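Local coordinates for protein endolysin (Clostridium phage phiCD27, PDB 3QAY) that probably cleaves the amide bond between N-acetylmuramic acid and L-alanine in Clostridium difficile peptidoglycan, as a zinc-dependent amidase, at residues I52-K57 with N63-Y68; T110-K115 with V142-F147. All blocks are in the same frame, centred on the assembly; numbering follows the deposited sequence.

Interaction 1 (I52-K57 with N63-Y68) and interaction 2 (T110-K115 with V142-F147) lie on opposite sides of the centre of one alpha/beta domain, their centres about 23 Å apart, and share no strand or helix. The first is partly buried and joins the loop behind edge strand 48-52 to the helix 64-75 that follows; it centres on a tyrosine ring packed by proline and cysteine, with a bridging water. The second is fully buried and links helix 103-116 to the inner strand 140-148 through aliphatic side chains alone. Summed over both sides, interaction 1 buries 235 Å² and interaction 2 111 Å², so the local loop-helix contact is the larger although it lies farther from the centre.

Interaction 1. Residues I52-K57 with N63-Y68; sequences IICPEK and NEEKSY
The Y68 ring, which gives the contact its largest buried surface, lies under P55: proline CD stands over the ring centre in a CH-pi contact, 3.6 Å from the centroid and 14° off the normal. P55 CG leans outward over the CE1 side of the ring. The tyrosine gets there because its CG is anti to the backbone N (chi1 -179°), sending the ring from the helix toward the loop. C54 adds an oblique sulfur-aromatic contact, its SG 3.8 Å from Y68 CD2, and also packs at 4.2 Å against CA of E65, three residues before Y68 on the helix. I52 touches Y68 CE2 through its CG2 branch, at 3.9 Å. At the phenolic end a water in the ring plane is 2.8 Å from Y68 OH and donates a hydrogen bond to I53 O at 3.2 Å, tying the hydroxyl indirectly to the loop backbone. The E65 carboxylate turns to other partners, T19 and S11. The contact lies at the start of a beta-alpha-beta crossover, in which helix 64-75 links parallel strands 48-52 and 80-87 past strand 3-8. I52 pairs with strand 3-8 through its backbone, F59 of the intervening loop packs on C54 and Y68, and helix 132-135 reaches E65 through Y132.

Interaction 2. Residues T110-K115 with V142-F147; sequences TRICDK and VLIESF
I112 of helix 103-116 meets I144 of strand 140-148 methyl to methyl, their CD1 atoms 3.9 Å apart. The two side chains cross at about a right angle and touch through their terminal methyls. In both residues the bond from CA to CB is directed at the other segment, and in each isoleucine the long branch is extended: chi2 is 164° in I112 and 176° in I144, carrying CD1 well beyond CB. That reach spans the gap between helix and strand, whose nearest CA atoms, those of the same two residues, are 8.4 Å apart. V142, two residues before I144 and so on the same side of the strand, offers its CG2 to the same methyl, with I112 CD1 at 4.2 Å. One isoleucine end thus rests against two side chains of the strand. V98 of the adjacent strand 96-100 touches both I112 and V142, and helix 152-175 adds V174 against I112 and I170 against I144, so the small patch belongs to a wider hydrophobic layer between two helices and the mixed sheet of this alpha/beta domain. The backbones of V142 and I144 pair with strand 80-87, which contributes H85 to the zinc site, while in the helix D114 and K115 bond back to T110 and R111. These backbone bonds stay within sheet and helix; between the two the chemistry is wholly apolar, methyl groups meeting at van der Waals distance, and attachment here depends on dispersion and the exclusion of water.

Interaction 1. Residues I52-K57 with N63-Y68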
loop_
_atom_site.group_PDB
_atom_site.type_symbol
_atom_site.label_atom_id
_atom_site.label_comp_id
_atom_site.label_asym_id
_atom_site.label_seq_id
_atom_site.Cartn_x
_atom_site.Cartn_y
_atom_site.Cartn_z
ATOM N N ILE A 52 -10.338 0.816 2.431
ATOM C CA ILE A 52 -11.059 -0.395 2.043
ATOM C C ILE A 52 -10.268 -1.616 2.467
ATOM O O ILE A 52 -9.173 -1.853 1.970
ATOM C CB ILE A 52 -11.280 -0.480 0.507
ATOM C CG1 ILE A 52 -12.014 0.757 -0.020
ATOM C CG2 ILE A 52 -12.052 -1.749 0.145
ATOM C CD1 ILE A 52 -13.358 0.978 0.594
ATOM N N ILE A 53 -10.823 -2.388 3.393
ATOM C CA ILE A 53 -10.208 -3.626 3.845
ATOM C C ILE A 53 -11.228 -4.736 3.649
ATOM O O ILE A 53 -12.409 -4.567 3.970
ATOM C CB ILE A 53 -9.793 -3.548 5.329
ATOM C CG1 ILE A 53 -8.996 -2.265 5.589
ATOM C CG2 ILE A 53 -8.969 -4.773 5.715
ATOM C CD1 ILE A 53 -8.430 -2.131 7.003
ATOM N N CYS A 54 -10.781 -5.858 3.099
ATOM C CA CYS A 54 -11.670 -6.985 2.867
ATOM C C CYS A 54 -12.248 -7.509 4.179
ATOM O O CYS A 54 -11.553 -7.537 5.193
ATOM C CB CYS A 54 -10.938 -8.116 2.147
ATOM S SG CYS A 54 -10.604 -7.755 0.426
ATOM N N PRO A 55 -13.528 -7.914 4.165
ATOM C CA PRO A 55 -14.061 -8.601 5.328
ATOM C C PRO A 55 -13.206 -9.819 5.634
ATOM O O PRO A 55 -12.663 -10.436 4.714
ATOM C CB PRO A 55 -15.466 -9.034 4.886
ATOM C CG PRO A 55 -15.769 -8.260 3.664
ATOM C CD PRO A 55 -14.481 -7.886 3.040
ATOM N N GLU A 56 -13.080 -10.141 6.919
ATOM C CA GLU A 56 -12.339 -11.318 7.356
ATOM C C GLU A 56 -13.260 -12.524 7.556
ATOM O O GLU A 56 -14.405 -12.385 8.009
ATOM C CB GLU A 56 -11.571 -11.010 8.640
ATOM C CG GLU A 56 -10.479 -9.966 8.449
ATOM C CD GLU A 56 -9.807 -9.543 9.741
ATOM O OE1 GLU A 56 -10.147 -10.098 10.803
ATOM O OE2 GLU A 56 -8.931 -8.651 9.694
ATOM N N LYS A 57 -12.743 -13.703 7.206
ATOM C CA LYS A 57 -13.447 -14.979 7.357
ATOM C C LYS A 57 -14.785 -15.049 6.598
ATOM O O LYS A 57 -15.717 -15.741 7.009
ATOM C CB LYS A 57 -13.590 -15.331 8.841
ATOM C CG LYS A 57 -12.235 -15.339 9.560
ATOM C CD LYS A 57 -12.231 -16.149 10.851
ATOM C CE LYS A 57 -10.812 -16.235 11.424
ATOM N NZ LYS A 57 -10.773 -16.822 12.797
ATOM N N ASN A 63 -9.905 -15.187 -4.865
ATOM C CA ASN A 63 -10.513 -14.578 -6.048
ATOM C C ASN A 63 -11.549 -13.514 -5.696
ATOM O O ASN A 63 -11.781 -12.592 -6.478
ATOM C CB ASN A 63 -11.131 -15.654 -6.950
ATOM C CG ASN A 63 -10.087 -16.598 -7.530
ATOM O OD1 ASN A 63 -10.228 -17.821 -7.460
ATOM N ND2 ASN A 63 -9.025 -16.030 -8.098
ATOM N N GLU A 64 -12.140 -13.623 -4.507
ATOM C CA GLU A 64 -13.142 -12.659 -4.048
ATOM C C GLU A 64 -12.561 -11.288 -3.621
ATOM O O GLU A 64 -13.316 -10.338 -3.418
ATOM C CB GLU A 64 -13.981 -13.277 -2.927
ATOM C CG GLU A 64 -14.799 -14.496 -3.382
ATOM C CD GLU A 64 -15.430 -15.260 -2.229
ATOM O OE1 GLU A 64 -16.240 -14.673 -1.485
ATOM O OE2 GLU A 64 -15.124 -16.464 -2.082
ATOM N N GLU A 65 -11.236 -11.184 -3.497
ATOM C CA GLU A 65 -10.595 -9.906 -3.151
ATOM C C GLU A 65 -10.810 -8.874 -4.267
ATOM O O GLU A 65 -11.149 -7.713 -4.003
ATOM C CB GLU A 65 -9.096 -10.101 -2.873
ATOM C CG GLU A 65 -8.793 -10.952 -1.636
ATOM C CD GLU A 65 -7.313 -11.343 -1.504
ATOM O OE1 GLU A 65 -6.469 -10.845 -2.280
ATOM O OE2 GLU A 65 -6.999 -12.160 -0.616
ATOM N N LYS A 66 -10.621 -9.313 -5.509
ATOM C CA LYS A 66 -10.884 -8.483 -6.685
ATOM C C LYS A 66 -12.353 -8.059 -6.750
ATOM O O LYS A 66 -12.655 -6.871 -6.864
ATOM C CB LYS A 66 -10.501 -9.245 -7.960
ATOM C CG LYS A 66 -10.743 -8.482 -9.260
ATOM C CD LYS A 66 -10.194 -9.237 -10.463
ATOM C CE LYS A 66 -10.396 -8.444 -11.741
ATOM N NZ LYS A 66 -9.782 -9.101 -12.923
ATOM N N SER A 67 -13.253 -9.037 -6.664
ATOM C CA SER A 67 -14.696 -8.797 -6.744
ATOM C C SER A 67 -15.195 -7.846 -5.663
ATOM O O SER A 67 -16.145 -7.101 -5.884
ATOM C CB SER A 67 -15.464 -10.117 -6.630
ATOM O OG SER A 67 -14.864 -11.126 -7.415
ATOM N N TYR A 68 -14.559 -7.882 -4.493
ATOM C CA TYR A 68 -14.909 -6.974 -3.407
ATOM C C TYR A 68 -14.350 -5.568 -3.643
ATOM O O TYR A 68 -15.078 -4.586 -3.534
ATOM C CB TYR A 68 -14.403 -7.514 -2.066
ATOM C CG TYR A 68 -14.748 -6.631 -0.887
ATOM C CD1 TYR A 68 -16.023 -6.644 -0.331
ATOM C CD2 TYR A 68 -13.800 -5.776 -0.333
ATOM C CE1 TYR A 68 -16.342 -5.832 0.748
ATOM C CE2 TYR A 68 -14.110 -4.961 0.743
ATOM C CZ TYR A 68 -15.379 -4.986 1.272
ATOM O OH TYR A 68 -15.677 -4.181 2.342
HETATM O O HOH W 1 -14.178 -2.045 3.229
#

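Interaction 2. Residues T110-K115 with V142-F147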
loop_
_atom_site.group_PDB
_atom_site.type_symbol
_atom_site.label_atom_id
_atom_site.label_comp_id
_atom_site.label_asym_id
_atom_site.label_seq_id
_atom_site.Cartn_x
_atom_site.Cartn_y
_atom_site.Cartn_z
ATOM N N THR A 110 7.565 7.387 -8.094
ATOM C CA THR A 110 8.960 7.825 -7.957
ATOM C C THR A 110 9.180 8.640 -6.683
ATOM O O THR A 110 10.159 8.441 -5.965
ATOM C CB THR A 110 9.397 8.657 -9.184
ATOM O OG1 THR A 110 9.244 7.868 -10.375
ATOM C CG2 THR A 110 10.850 9.099 -9.056
ATOM N N ARG A 111 8.253 9.547 -6.397
ATOM C CA ARG A 111 8.354 10.377 -5.207
ATOM C C ARG A 111 8.185 9.552 -3.928
ATOM O O ARG A 111 8.936 9.736 -2.976
ATOM C CB ARG A 111 7.346 11.526 -5.260
ATOM C CG ARG A 111 7.628 12.546 -6.366
ATOM C CD ARG A 111 6.824 13.831 -6.161
ATOM N NE ARG A 111 5.389 13.562 -6.002
ATOM C CZ ARG A 111 4.468 13.662 -6.962
ATOM N NH1 ARG A 111 4.792 14.046 -8.197
ATOM N NH2 ARG A 111 3.199 13.387 -6.680
ATOM N N ILE A 112 7.220 8.637 -3.912
ATOM C CA ILE A 112 7.053 7.722 -2.778
ATOM C C ILE A 112 8.339 6.924 -2.552
ATOM O O ILE A 112 8.839 6.830 -1.429
ATOM C CB ILE A 112 5.895 6.738 -2.997
ATOM C CG1 ILE A 112 4.552 7.468 -2.981
ATOM C CG2 ILE A 112 5.903 5.663 -1.921
ATOM C CD1 ILE A 112 3.426 6.661 -3.551
ATOM N N CYS A 113 8.872 6.364 -3.634
ATOM C CA CYS A 113 10.113 5.602 -3.580
ATOM C C CYS A 113 11.289 6.408 -3.031
ATOM O O CYS A 113 12.050 5.907 -2.204
ATOM C CB CYS A 113 10.456 5.058 -4.963
ATOM S SG CYS A 113 9.554 3.561 -5.340
ATOM N N ASP A 114 11.431 7.649 -3.490
ATOM C CA ASP A 114 12.505 8.510 -3.000
ATOM C C ASP A 114 12.362 8.786 -1.508
ATOM O O ASP A 114 13.356 8.775 -0.781
ATOM C CB ASP A 114 12.561 9.826 -3.779
ATOM C CG ASP A 114 13.243 9.683 -5.122
ATOM O OD1 ASP A 114 14.010 8.717 -5.317
ATOM O OD2 ASP A 114 13.019 10.553 -5.988
ATOM N N LYS A 115 11.130 9.024 -1.057
ATOM C CA LYS A 115 10.877 9.291 0.359
ATOM C C LYS A 115 11.153 8.070 1.233
ATOM O O LYS A 115 11.913 8.148 2.193
ATOM C CB LYS A 115 9.447 9.818 0.566
ATOM C CG LYS A 115 9.302 11.301 0.242
ATOM C CD LYS A 115 10.082 12.160 1.231
ATOM C CE LYS A 115 10.053 13.624 0.864
ATOM N NZ LYS A 115 10.641 14.464 1.941
ATOM N N VAL A 142 -1.497 3.269 -7.490
ATOM C CA VAL A 142 -0.174 2.741 -7.195
ATOM C C VAL A 142 -0.274 1.639 -6.147
ATOM O O VAL A 142 -1.138 1.665 -5.276
ATOM C CB VAL A 142 0.819 3.839 -6.738
ATOM C CG1 VAL A 142 1.052 4.821 -7.862
ATOM C CG2 VAL A 142 0.325 4.550 -5.496
ATOM N N LEU A 143 0.600 0.651 -6.269
ATOM C CA LEU A 143 0.675 -0.419 -5.303
ATOM C C LEU A 143 1.984 -0.236 -4.569
ATOM O O LEU A 143 3.054 -0.303 -5.176
ATOM C CB LEU A 143 0.612 -1.765 -6.010
ATOM C CG LEU A 143 0.535 -3.025 -5.151
ATOM C CD1 LEU A 143 0.128 -4.211 -6.006
ATOM C CD2 LEU A 143 1.855 -3.312 -4.442
ATOM N N ILE A 144 1.904 0.017 -3.268
ATOM C CA ILE A 144 3.102 0.264 -2.471
ATOM C C ILE A 144 3.540 -1.005 -1.745
ATOM O O ILE A 144 2.767 -1.606 -0.977
ATOM C CB ILE A 144 2.902 1.406 -1.451
ATOM C CG1 ILE A 144 2.372 2.662 -2.145
ATOM C CG2 ILE A 144 4.223 1.717 -0.745
ATOM C CD1 ILE A 144 2.051 3.809 -1.190
ATOM N N GLU A 145 4.777 -1.418 -2.026
ATOM C CA GLU A 145 5.448 -2.466 -1.276
ATOM C C GLU A 145 6.448 -1.758 -0.353
ATOM O O GLU A 145 7.603 -1.535 -0.730
ATOM C CB GLU A 145 6.168 -3.425 -2.233
ATOM C CG GLU A 145 5.246 -4.073 -3.276
ATOM C CD GLU A 145 4.932 -5.537 -2.997
ATOM O OE1 GLU A 145 5.559 -6.138 -2.104
ATOM O OE2 GLU A 145 4.064 -6.095 -3.696
ATOM N N SER A 146 5.984 -1.410 0.847
ATOM C CA SER A 146 6.713 -0.500 1.752
ATOM C C SER A 146 8.081 -1.016 2.184
ATOM O O SER A 146 9.051 -0.251 2.233
ATOM C CB SER A 146 5.876 -0.206 3.005
ATOM O OG SER A 146 4.732 0.573 2.699
ATOM N N PHE A 147 8.134 -2.298 2.533
ATOM C CA PHE A 147 9.365 -2.983 2.928
ATOM C C PHE A 147 9.109 -4.495 2.926
ATOM O O PHE A 147 7.977 -4.920 2.684
ATOM C CB PHE A 147 9.853 -2.513 4.308
ATOM C CG PHE A 147 8.856 -2.726 5.422
ATOM C CD1 PHE A 147 8.793 -3.941 6.100
ATOM C CD2 PHE A 147 7.985 -1.712 5.796
ATOM C CE1 PHE A 147 7.870 -4.140 7.118
ATOM C CE2 PHE A 147 7.067 -1.902 6.814
ATOM C CZ PHE A 147 7.007 -3.114 7.474
#